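Serine/threonine-protein phosphatase 2A regulatory subunit B'' subunit alpha (Homo sapiens, PDB 4I5J) is a regulatory subunit of protein phosphatase 2A, here its calcium-binding EF-hand portion, and might modulate the substrate selectivity, activity and localisation of the catalytic enzyme. Local coordinates at residues A[151-156]-A[199-204]; A[181-186]-A[193-198]; A[74-79]-A[176-181]. One frame throughout, in Å; residues are numbered along the deposited sequence.

Contact 1 (A[151-156]-A[199-204]); sequences IERIFS and MDVDGD. With CA (calcium ion), chain B.
Arg153, in the last turn of helix 148-154, faces Asp200 and Val201 where the chain leaves helix 189-199. The backbones stay apart: the nearest CA atoms, of Arg153 and Met199, are 7.5 Å from each other. Asp200 is the centre of an inverse gamma turn, and a type I beta turn runs from it to Gly203, opening the EF-hand loop that binds calcium. The Arg153 side chain, bent at both chi2 (-68°) and chi3 (-59°), curls across Val201 at about a right angle. CA and O of Val201 lie over one face of the guanidinium, and Arg153 NE is 4.2 Å from Val201 CG2. Arg153 NH2 comes within 3.4 Å of Asp200 O, but the angle is too poor for a hydrogen bond. A water that accepts from Arg153 NH2 at 2.7 Å bridges the two instead. It lies 2.8 Å from Asp200 O. The firm bonds of the guanidinium go to the C-terminal end of helix 189-199, NE to Cys198 O and NH2 to Arg197 O. On the far side of the loop, OD1 of Asp200, Asp202 and Asp204 each bind the calcium at 2.3 Å, and Val206 O and Glu211 bind it too. A further ligand is a water that donates to Asp202 OD2 and Asp204 OD2. Asp202 OD1 also accepts from Asp204 N, an Asx turn. A leucine in place of Arg153 would probably leave the carbonyls of Arg197 and Cys198 without their donors and break the water bridge to the loop. The arginine charge thus meets the carbonyl end of helix 189-199, where it may offset the helix dipole, while NH2 stays 6.5 Å from Asp200 OD1 and the carboxylates turn to the metal.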
loop_
_atom_site.group_PDB
_atom_site.type_symbol
_atom_site.label_atom_id
_atom_site.label_comp_id
_atom_site.label_asym_id
_atom_site.label_seq_id
_atom_site.Cartn_x
_atom_site.Cartn_y
_atom_site.Cartn_z
ATOM N N ILE A 151 -13.598 2.792 1.238
ATOM C CA ILE A 151 -13.011 4.025 0.693
ATOM C C ILE A 151 -13.086 5.150 1.726
ATOM O O ILE A 151 -12.119 5.879 1.944
ATOM C CB ILE A 151 -13.698 4.466 -0.627
ATOM C CG1 ILE A 151 -13.509 3.412 -1.730
ATOM C CG2 ILE A 151 -13.193 5.830 -1.075
ATOM C CD1 ILE A 151 -12.088 3.154 -2.138
ATOM N N GLU A 152 -14.231 5.263 2.385
ATOM C CA GLU A 152 -14.397 6.205 3.483
ATOM C C GLU A 152 -13.345 5.949 4.559
ATOM O O GLU A 152 -12.777 6.888 5.127
ATOM C CB GLU A 152 -15.820 6.101 4.057
ATOM C CG GLU A 152 -16.141 7.063 5.181
ATOM C CD GLU A 152 -17.626 7.040 5.545
ATOM O OE1 GLU A 152 -18.402 6.319 4.872
ATOM O OE2 GLU A 152 -18.019 7.740 6.505
ATOM N N ARG A 153 -13.049 4.680 4.817
ATOM C CA ARG A 153 -11.995 4.352 5.782
ATOM C C ARG A 153 -10.612 4.796 5.298
ATOM O O ARG A 153 -9.798 5.302 6.070
ATOM C CB ARG A 153 -12.020 2.858 6.112
ATOM C CG ARG A 153 -13.255 2.417 6.932
ATOM C CD ARG A 153 -13.210 3.005 8.329
ATOM N NE ARG A 153 -11.997 2.560 9.009
ATOM C CZ ARG A 153 -11.341 3.272 9.917
ATOM N NH1 ARG A 153 -11.792 4.466 10.276
ATOM N NH2 ARG A 153 -10.244 2.781 10.474
ATOM N N ILE A 154 -10.336 4.599 4.020
ATOM C CA ILE A 154 -9.083 5.087 3.455
ATOM C C ILE A 154 -8.941 6.590 3.683
ATOM O O ILE A 154 -7.865 7.078 4.014
ATOM C CB ILE A 154 -9.011 4.778 1.971
ATOM C CG1 ILE A 154 -8.729 3.285 1.758
ATOM C CG2 ILE A 154 -7.958 5.646 1.295
ATOM C CD1 ILE A 154 -9.262 2.786 0.393
ATOM N N PHE A 155 -10.047 7.314 3.547
ATOM C CA PHE A 155 -10.027 8.767 3.677
ATOM C C PHE A 155 -10.214 9.242 5.120
ATOM O O PHE A 155 -10.336 10.443 5.368
ATOM C CB PHE A 155 -11.094 9.382 2.769
ATOM C CG PHE A 155 -10.636 9.554 1.356
ATOM C CD1 PHE A 155 -10.281 10.800 0.884
ATOM C CD2 PHE A 155 -10.533 8.466 0.505
ATOM C CE1 PHE A 155 -9.845 10.973 -0.415
ATOM C CE2 PHE A 155 -10.087 8.631 -0.795
ATOM C CZ PHE A 155 -9.751 9.888 -1.258
ATOM N N SER A 156 -10.203 8.295 6.057
ATOM C CA SER A 156 -10.428 8.558 7.491
ATOM C C SER A 156 -9.173 8.943 8.247
ATOM O O SER A 156 -9.244 9.444 9.367
ATOM C CB SER A 156 -10.962 7.299 8.172
ATOM O OG SER A 156 -9.945 6.294 8.212
ATOM N N MET A 199 -10.127 -1.739 7.977
ATOM C CA MET A 199 -11.215 -2.520 8.575
ATOM C C MET A 199 -11.319 -2.352 10.081
ATOM O O MET A 199 -12.403 -2.508 10.654
ATOM C CB MET A 199 -11.094 -4.003 8.230
ATOM C CG MET A 199 -11.346 -4.285 6.748
ATOM S SD MET A 199 -11.605 -6.043 6.415
ATOM C CE MET A 199 -13.186 -6.259 7.268
ATOM N N ASP A 200 -10.207 -2.024 10.729
ATOM C CA ASP A 200 -10.232 -1.823 12.173
ATOM C C ASP A 200 -10.850 -0.469 12.498
ATOM O O ASP A 200 -10.153 0.453 12.918
ATOM C CB ASP A 200 -8.821 -1.928 12.759
ATOM C CG ASP A 200 -8.816 -1.914 14.277
ATOM O OD1 ASP A 200 -9.898 -1.994 14.878
ATOM O OD2 ASP A 200 -7.726 -1.823 14.873
ATOM N N VAL A 201 -12.160 -0.357 12.299
ATOM C CA VAL A 201 -12.847 0.921 12.444
ATOM C C VAL A 201 -12.508 1.667 13.736
ATOM O O VAL A 201 -12.155 2.845 13.693
ATOM C CB VAL A 201 -14.358 0.748 12.359
ATOM C CG1 VAL A 201 -15.066 2.096 12.596
ATOM C CG2 VAL A 201 -14.751 0.147 11.020
ATOM N N ASP A 202 -12.599 0.988 14.879
ATOM C CA ASP A 202 -12.377 1.656 16.167
ATOM C C ASP A 202 -10.897 1.724 16.538
ATOM O O ASP A 202 -10.530 2.290 17.558
ATOM C CB ASP A 202 -13.193 0.994 17.294
ATOM C CG ASP A 202 -12.813 -0.472 17.530
ATOM O OD1 ASP A 202 -11.742 -0.909 17.069
ATOM O OD2 ASP A 202 -13.600 -1.205 18.172
ATOM N N GLY A 203 -10.058 1.092 15.729
ATOM C CA GLY A 203 -8.617 1.152 15.923
ATOM C C GLY A 203 -8.046 0.452 17.148
ATOM O O GLY A 203 -6.942 0.785 17.588
ATOM N N ASP A 204 -8.761 -0.532 17.690
ATOM C CA ASP A 204 -8.278 -1.232 18.881
ATOM C C ASP A 204 -7.319 -2.381 18.588
ATOM O O ASP A 204 -6.900 -3.083 19.496
ATOM C CB ASP A 204 -9.446 -1.728 19.758
ATOM C CG ASP A 204 -10.328 -2.763 19.055
ATOM O OD1 ASP A 204 -10.095 -3.066 17.850
ATOM O OD2 ASP A 204 -11.280 -3.258 19.711
HETATM CA CA CA B . -11.576 -2.994 16.051
HETATM O O HOH W 1 -9.176 3.045 12.987
HETATM O O HOH W 2 -13.176 -3.696 17.723
#

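Contact 2 (A[181-186]-A[193-198]); sequences ISEEDK and EYWFRC
Trp195 crosses from helix 189-199 to the end of helix 173-184, where Ser182, Glu183 and Lys186 receive it. From CB, chi1 (-61°) swings the indole toward that helix and chi2 turns its NE1 edge onto Ser182. Lys186 CG lies over the CD1-NE1 side, nearest to Trp195 NE1 at 3.7 Å. NE1 donates to Ser182 O at 2.9 Å in a nearly straight bond (168°). The oxygen lies in the indole plane, yet NE1 stands well above the carbonyl plane of Ser182, 69° out of it; Ser191 OG bonds the same oxygen. Farther along, the CZ2 edge abuts Glu183 CA, 3.7 Å away, and at the far benzo end CZ3 packs on Ile154 CD1 of helix 148-154. Helix 189-199 is the entering helix of the calcium-binding EF-hand, whose exiting helix is 209-226; the contact folds it against helix 173-184 across a short linker. Both indole faces are covered: CD2 of Tyr194 sits over the centre of one, and on the opposite face Lys186 CE makes a CH-pi contact, 4.2 Å from the centroid of the five-membered ring. The lysine NZ curls back to a weak bond with Glu183 O. Tyr194 in turn offers a face to Ser182, whose CB lies 4.1 Å from the ring centroid; Ser182 OG, above the rim of that ring, is hydrogen-bonded to Tyr70 OH.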
loop_
_atom_site.group_PDB
_atom_site.type_symbol
_atom_site.label_atom_id
_atom_site.label_comp_id
_atom_site.label_asym_id
_atom_site.label_seq_id
_atom_site.Cartn_x
_atom_site.Cartn_y
_atom_site.Cartn_z
ATOM N N ILE A 181 -0.745 0.139 -4.837
ATOM C CA ILE A 181 0.028 -1.080 -4.601
ATOM C C ILE A 181 -0.754 -2.067 -3.734
ATOM O O ILE A 181 -0.744 -3.282 -3.974
ATOM C CB ILE A 181 1.398 -0.762 -3.976
ATOM C CG1 ILE A 181 2.214 0.098 -4.949
ATOM C CG2 ILE A 181 2.154 -2.052 -3.645
ATOM C CD1 ILE A 181 3.537 0.582 -4.386
ATOM N N SER A 182 -1.472 -1.536 -2.746
ATOM C CA SER A 182 -2.185 -2.376 -1.797
ATOM C C SER A 182 -3.446 -2.960 -2.407
ATOM O O SER A 182 -3.874 -4.057 -2.039
ATOM C CB SER A 182 -2.519 -1.563 -0.547
ATOM O OG SER A 182 -1.305 -1.177 0.088
ATOM N N GLU A 183 -4.051 -2.219 -3.334
ATOM C CA GLU A 183 -5.283 -2.676 -3.954
ATOM C C GLU A 183 -4.982 -3.802 -4.947
ATOM O O GLU A 183 -5.725 -4.781 -5.054
ATOM C CB GLU A 183 -6.010 -1.507 -4.619
ATOM C CG GLU A 183 -7.482 -1.772 -4.923
ATOM C CD GLU A 183 -7.681 -2.296 -6.323
ATOM O OE1 GLU A 183 -8.837 -2.609 -6.683
ATOM O OE2 GLU A 183 -6.678 -2.386 -7.069
ATOM N N GLU A 184 -3.853 -3.689 -5.628
ATOM C CA GLU A 184 -3.478 -4.680 -6.627
ATOM C C GLU A 184 -2.821 -5.923 -6.047
ATOM O O GLU A 184 -2.947 -7.006 -6.612
ATOM C CB GLU A 184 -2.571 -4.039 -7.675
ATOM C CG GLU A 184 -3.223 -2.821 -8.312
ATOM C CD GLU A 184 -2.544 -2.372 -9.594
ATOM O OE1 GLU A 184 -1.309 -2.566 -9.724
ATOM O OE2 GLU A 184 -3.254 -1.825 -10.473
ATOM N N ASP A 185 -2.121 -5.764 -4.926
ATOM C CA ASP A 185 -1.400 -6.877 -4.313
ATOM C C ASP A 185 -1.774 -7.067 -2.843
ATOM O O ASP A 185 -1.169 -6.454 -1.974
ATOM C CB ASP A 185 0.106 -6.621 -4.416
ATOM C CG ASP A 185 0.930 -7.727 -3.777
ATOM O OD1 ASP A 185 0.355 -8.803 -3.469
ATOM O OD2 ASP A 185 2.158 -7.521 -3.600
ATOM N N LYS A 186 -2.742 -7.924 -2.542
ATOM C CA LYS A 186 -3.086 -8.139 -1.139
ATOM C C LYS A 186 -2.305 -9.301 -0.524
ATOM O O LYS A 186 -2.764 -9.909 0.443
ATOM C CB LYS A 186 -4.600 -8.339 -0.941
ATOM C CG LYS A 186 -5.460 -7.115 -1.213
ATOM C CD LYS A 186 -6.928 -7.382 -0.966
ATOM C CE LYS A 186 -7.810 -6.238 -1.472
ATOM N NZ LYS A 186 -7.757 -6.017 -2.973
ATOM N N GLU A 193 -1.587 -5.106 6.164
ATOM C CA GLU A 193 -1.736 -4.191 7.291
ATOM C C GLU A 193 -2.595 -3.000 6.892
ATOM O O GLU A 193 -3.445 -2.536 7.665
ATOM C CB GLU A 193 -0.380 -3.700 7.790
ATOM C CG GLU A 193 -0.544 -2.636 8.844
ATOM C CD GLU A 193 0.679 -2.485 9.704
ATOM O OE1 GLU A 193 1.662 -3.216 9.444
ATOM O OE2 GLU A 193 0.652 -1.632 10.623
ATOM N N TYR A 194 -2.385 -2.536 5.661
ATOM C CA TYR A 194 -3.109 -1.395 5.109
ATOM C C TYR A 194 -4.621 -1.664 5.161
ATOM O O TYR A 194 -5.386 -0.831 5.655
ATOM C CB TYR A 194 -2.633 -1.148 3.672
ATOM C CG TYR A 194 -3.208 0.054 2.952
ATOM C CD1 TYR A 194 -2.478 1.227 2.836
ATOM C CD2 TYR A 194 -4.460 -0.001 2.350
ATOM C CE1 TYR A 194 -2.978 2.322 2.152
ATOM C CE2 TYR A 194 -4.974 1.094 1.655
ATOM C CZ TYR A 194 -4.224 2.254 1.571
ATOM O OH TYR A 194 -4.710 3.360 0.901
ATOM N N TRP A 195 -5.055 -2.822 4.668
ATOM C CA TRP A 195 -6.487 -3.142 4.690
ATOM C C TRP A 195 -6.971 -3.456 6.093
ATOM O O TRP A 195 -8.128 -3.198 6.426
ATOM C CB TRP A 195 -6.836 -4.266 3.721
ATOM C CG TRP A 195 -6.492 -3.868 2.346
ATOM C CD1 TRP A 195 -5.524 -4.409 1.553
ATOM C CD2 TRP A 195 -7.055 -2.775 1.609
ATOM N NE1 TRP A 195 -5.461 -3.729 0.362
ATOM C CE2 TRP A 195 -6.391 -2.724 0.369
ATOM C CE3 TRP A 195 -8.059 -1.841 1.878
ATOM C CZ2 TRP A 195 -6.713 -1.782 -0.617
ATOM C CZ3 TRP A 195 -8.376 -0.899 0.910
ATOM C CH2 TRP A 195 -7.705 -0.879 -0.325
ATOM N N PHE A 196 -6.081 -3.983 6.929
ATOM C CA PHE A 196 -6.447 -4.237 8.319
ATOM C C PHE A 196 -6.747 -2.920 9.025
ATOM O O PHE A 196 -7.738 -2.817 9.731
ATOM C CB PHE A 196 -5.351 -4.985 9.061
ATOM C CG PHE A 196 -5.732 -5.351 10.465
ATOM C CD1 PHE A 196 -6.280 -6.599 10.742
ATOM C CD2 PHE A 196 -5.563 -4.445 11.507
ATOM C CE1 PHE A 196 -6.650 -6.945 12.031
ATOM C CE2 PHE A 196 -5.947 -4.777 12.805
ATOM C CZ PHE A 196 -6.484 -6.025 13.071
ATOM N N ARG A 197 -5.895 -1.909 8.842
ATOM C CA ARG A 197 -6.133 -0.613 9.476
ATOM C C ARG A 197 -7.434 0.017 8.974
ATOM O O ARG A 197 -8.102 0.768 9.700
ATOM C CB ARG A 197 -4.983 0.338 9.139
ATOM C CG ARG A 197 -3.770 0.171 9.998
ATOM C CD ARG A 197 -2.531 0.732 9.311
ATOM N NE ARG A 197 -1.414 0.694 10.239
ATOM C CZ ARG A 197 -0.871 1.773 10.785
ATOM N NH1 ARG A 197 -1.325 2.985 10.463
ATOM N NH2 ARG A 197 0.144 1.636 11.627
ATOM N N CYS A 198 -7.777 -0.242 7.709
ATOM C CA CYS A 198 -9.039 0.299 7.193
ATOM C C CYS A 198 -10.235 -0.422 7.813
ATOM O O CYS A 198 -11.237 0.209 8.139
ATOM C CB CYS A 198 -9.117 0.192 5.674
ATOM S SG CYS A 198 -7.977 1.268 4.833
#

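Contact 3 (A[74-79]-A[176-181]); sequences RSWSGK and FVWFLI
An edge-to-face pair of tryptophans, Trp76 and Trp178, joins an EF-hand-like loop of the N-terminal EF-hand region to helix 173-184 of the following EF-hand pair. Asn73, Ser75, Ser77 and Glu84 have the spacing of calcium ligands in such a loop, matching Asp200, Asp202, Asp204 and Glu211 of the calcium site, but here the polar groups bond to one another. Ser75 OG takes the backbone N of Ser77 at 3.2 Å and Ser77 OG takes that of Lys79 at 3.1 Å, two successive ST turns; the two hydroxyls are also linked, and Ser75 OG bonds to Glu84. The first of these turns encloses Trp76, whose phi is positive. Its indole reaches from the loop toward the helix and presents the face of its benzo ring. Trp178, pointing at the loop, sets its CZ3 corner 4.1 Å above that face, toward the rim and nearest to CZ2 of Trp76 (4.2 Å). The six-membered centroids are 5.3 Å apart and the planes are inclined at 59°, short of a perpendicular T. In Trp178, chi1 (-74°) carries the indole toward the loop and chi2 (68°) sets its turn, with the benzo edge at Trp76 and NE1 hydrogen-bonded to Gln66. Arg197 of helix 189-199 covers the opposite face of Trp76 in a cation-pi contact, and Tyr194 also touches that ring. Tyr70 and Phe69 of helix 54-72 touch Trp178, so the partly exposed pair lies between helices 54-72, 173-184 and 189-199.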
loop_
_atom_site.group_PDB
_atom_site.type_symbol
_atom_site.label_atom_id
_atom_site.label_comp_id
_atom_site.label_asym_id
_atom_site.label_seq_id
_atom_site.Cartn_x
_atom_site.Cartn_y
_atom_site.Cartn_z
ATOM N N ARG A 74 8.393 -1.054 7.876
ATOM C CA ARG A 74 7.284 -1.892 8.346
ATOM C C ARG A 74 6.569 -1.418 9.621
ATOM O O ARG A 74 5.450 -1.857 9.916
ATOM C CB ARG A 74 7.775 -3.330 8.517
ATOM C CG ARG A 74 8.171 -3.976 7.202
ATOM C CD ARG A 74 6.947 -4.318 6.370
ATOM N NE ARG A 74 6.055 -5.191 7.122
ATOM C CZ ARG A 74 6.250 -6.497 7.281
ATOM N NH1 ARG A 74 7.304 -7.084 6.729
ATOM N NH2 ARG A 74 5.390 -7.215 7.993
ATOM N N SER A 75 7.223 -0.547 10.381
ATOM C CA SER A 75 6.614 0.048 11.567
ATOM C C SER A 75 5.660 1.190 11.217
ATOM O O SER A 75 4.976 1.710 12.097
ATOM C CB SER A 75 7.706 0.609 12.476
ATOM O OG SER A 75 8.261 1.789 11.905
ATOM N N TRP A 76 5.644 1.607 9.948
ATOM C CA TRP A 76 4.810 2.732 9.504
ATOM C C TRP A 76 5.146 4.042 10.216
ATOM O O TRP A 76 4.381 4.989 10.157
ATOM C CB TRP A 76 3.327 2.438 9.706
ATOM C CG TRP A 76 2.778 1.430 8.781
ATOM C CD1 TRP A 76 3.206 0.142 8.619
ATOM C CD2 TRP A 76 1.661 1.601 7.897
ATOM N NE1 TRP A 76 2.439 -0.492 7.669
ATOM C CE2 TRP A 76 1.481 0.378 7.212
ATOM C CE3 TRP A 76 0.805 2.670 7.611
ATOM C CZ2 TRP A 76 0.477 0.194 6.265
ATOM C CZ3 TRP A 76 -0.180 2.493 6.662
ATOM C CH2 TRP A 76 -0.338 1.263 5.999
ATOM N N SER A 77 6.300 4.092 10.869
ATOM C CA SER A 77 6.731 5.272 11.614
ATOM C C SER A 77 7.147 6.455 10.732
ATOM O O SER A 77 7.245 7.585 11.209
ATOM C CB SER A 77 7.917 4.892 12.505
ATOM O OG SER A 77 9.041 4.553 11.711
ATOM N N GLY A 78 7.424 6.201 9.458
ATOM C CA GLY A 78 7.958 7.240 8.585
ATOM C C GLY A 78 9.452 7.430 8.794
ATOM O O GLY A 78 10.062 8.335 8.225
ATOM N N LYS A 79 10.040 6.565 9.614
ATOM C CA LYS A 79 11.471 6.615 9.905
ATOM C C LYS A 79 12.081 5.219 9.736
ATOM O O LYS A 79 11.766 4.289 10.487
ATOM C CB LYS A 79 11.722 7.166 11.324
ATOM C CG LYS A 79 11.136 8.572 11.544
ATOM C CD LYS A 79 11.561 9.191 12.869
ATOM C CE LYS A 79 11.002 10.607 13.024
ATOM N NZ LYS A 79 11.194 11.190 14.395
ATOM N N PHE A 176 -1.633 7.866 -2.947
ATOM C CA PHE A 176 -2.241 7.060 -3.988
ATOM C C PHE A 176 -1.344 5.866 -4.310
ATOM O O PHE A 176 -1.837 4.762 -4.549
ATOM C CB PHE A 176 -2.497 7.881 -5.253
ATOM C CG PHE A 176 -3.023 7.057 -6.378
ATOM C CD1 PHE A 176 -4.300 6.523 -6.311
ATOM C CD2 PHE A 176 -2.232 6.761 -7.458
ATOM C CE1 PHE A 176 -4.793 5.741 -7.333
ATOM C CE2 PHE A 176 -2.717 5.988 -8.504
ATOM C CZ PHE A 176 -3.999 5.464 -8.431
ATOM N N VAL A 177 -0.028 6.092 -4.318
ATOM C CA VAL A 177 0.931 4.999 -4.507
ATOM C C VAL A 177 0.679 3.837 -3.545
ATOM O O VAL A 177 0.635 2.676 -3.965
ATOM C CB VAL A 177 2.400 5.485 -4.420
ATOM C CG1 VAL A 177 3.351 4.324 -4.686
ATOM C CG2 VAL A 177 2.661 6.591 -5.479
ATOM N N TRP A 178 0.481 4.146 -2.262
ATOM C CA TRP A 178 0.229 3.119 -1.243
ATOM C C TRP A 178 -1.089 2.435 -1.477
ATOM O O TRP A 178 -1.186 1.211 -1.380
ATOM C CB TRP A 178 0.194 3.761 0.148
ATOM C CG TRP A 178 1.547 4.155 0.643
ATOM C CD1 TRP A 178 2.341 5.147 0.141
ATOM C CD2 TRP A 178 2.271 3.576 1.734
ATOM N NE1 TRP A 178 3.513 5.219 0.846
ATOM C CE2 TRP A 178 3.503 4.264 1.828
ATOM C CE3 TRP A 178 2.011 2.540 2.633
ATOM C CZ2 TRP A 178 4.456 3.971 2.792
ATOM C CZ3 TRP A 178 2.980 2.233 3.595
ATOM C CH2 TRP A 178 4.184 2.953 3.663
ATOM N N PHE A 179 -2.124 3.227 -1.756
ATOM C CA PHE A 179 -3.404 2.661 -2.137
ATOM C C PHE A 179 -3.261 1.727 -3.336
ATOM O O PHE A 179 -3.649 0.561 -3.264
ATOM C CB PHE A 179 -4.433 3.745 -2.484
ATOM C CG PHE A 179 -5.651 3.191 -3.157
ATOM C CD1 PHE A 179 -6.645 2.575 -2.409
ATOM C CD2 PHE A 179 -5.786 3.241 -4.543
ATOM C CE1 PHE A 179 -7.760 2.029 -3.023
ATOM C CE2 PHE A 179 -6.905 2.699 -5.172
ATOM C CZ PHE A 179 -7.893 2.092 -4.415
ATOM N N LEU A 180 -2.718 2.235 -4.444
ATOM C CA LEU A 180 -2.654 1.430 -5.667
ATOM C C LEU A 180 -1.938 0.095 -5.438
ATOM O O LEU A 180 -2.462 -0.955 -5.824
ATOM C CB LEU A 180 -2.000 2.206 -6.817
ATOM C CG LEU A 180 -2.004 1.555 -8.206
ATOM C CD1 LEU A 180 -1.678 2.578 -9.295
ATOM C CD2 LEU A 180 -0.971 0.462 -8.323
ATOM N N ILE A 181 -0.745 0.139 -4.837
ATOM C CA ILE A 181 0.028 -1.080 -4.601
ATOM C C ILE A 181 -0.754 -2.067 -3.734
ATOM O O ILE A 181 -0.744 -3.282 -3.974
ATOM C CB ILE A 181 1.398 -0.762 -3.976
ATOM C CG1 ILE A 181 2.214 0.098 -4.949
ATOM C CG2 ILE A 181 2.154 -2.052 -3.645
ATOM C CD1 ILE A 181 3.537 0.582 -4.386
#

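Overall arrangement
Contacts 2 and 3 lie near the centre of the chain; contact 1 lies farther out, at the calcium ion. Contact 2 is nested within the chain loop closed by contact 1, their centres 12 Å apart, and Ile154 CG1 packs on Cys198 SG at 3.8 Å between them. Contacts 2 and 3 have centres 10 Å apart and share helix 173-184, with Tyr194 CD1 3.8 Å from Trp76 CH2. Contacts 1 and 3, 15 Å apart between centres, meet through Ile154 and Phe179. The side chain of Trp195 is about 13 Å from the calcium. Helix 189-199 runs through all three: it meets Trp76, carries Trp195 of contact 2 and ends at the calcium loop of contact 1.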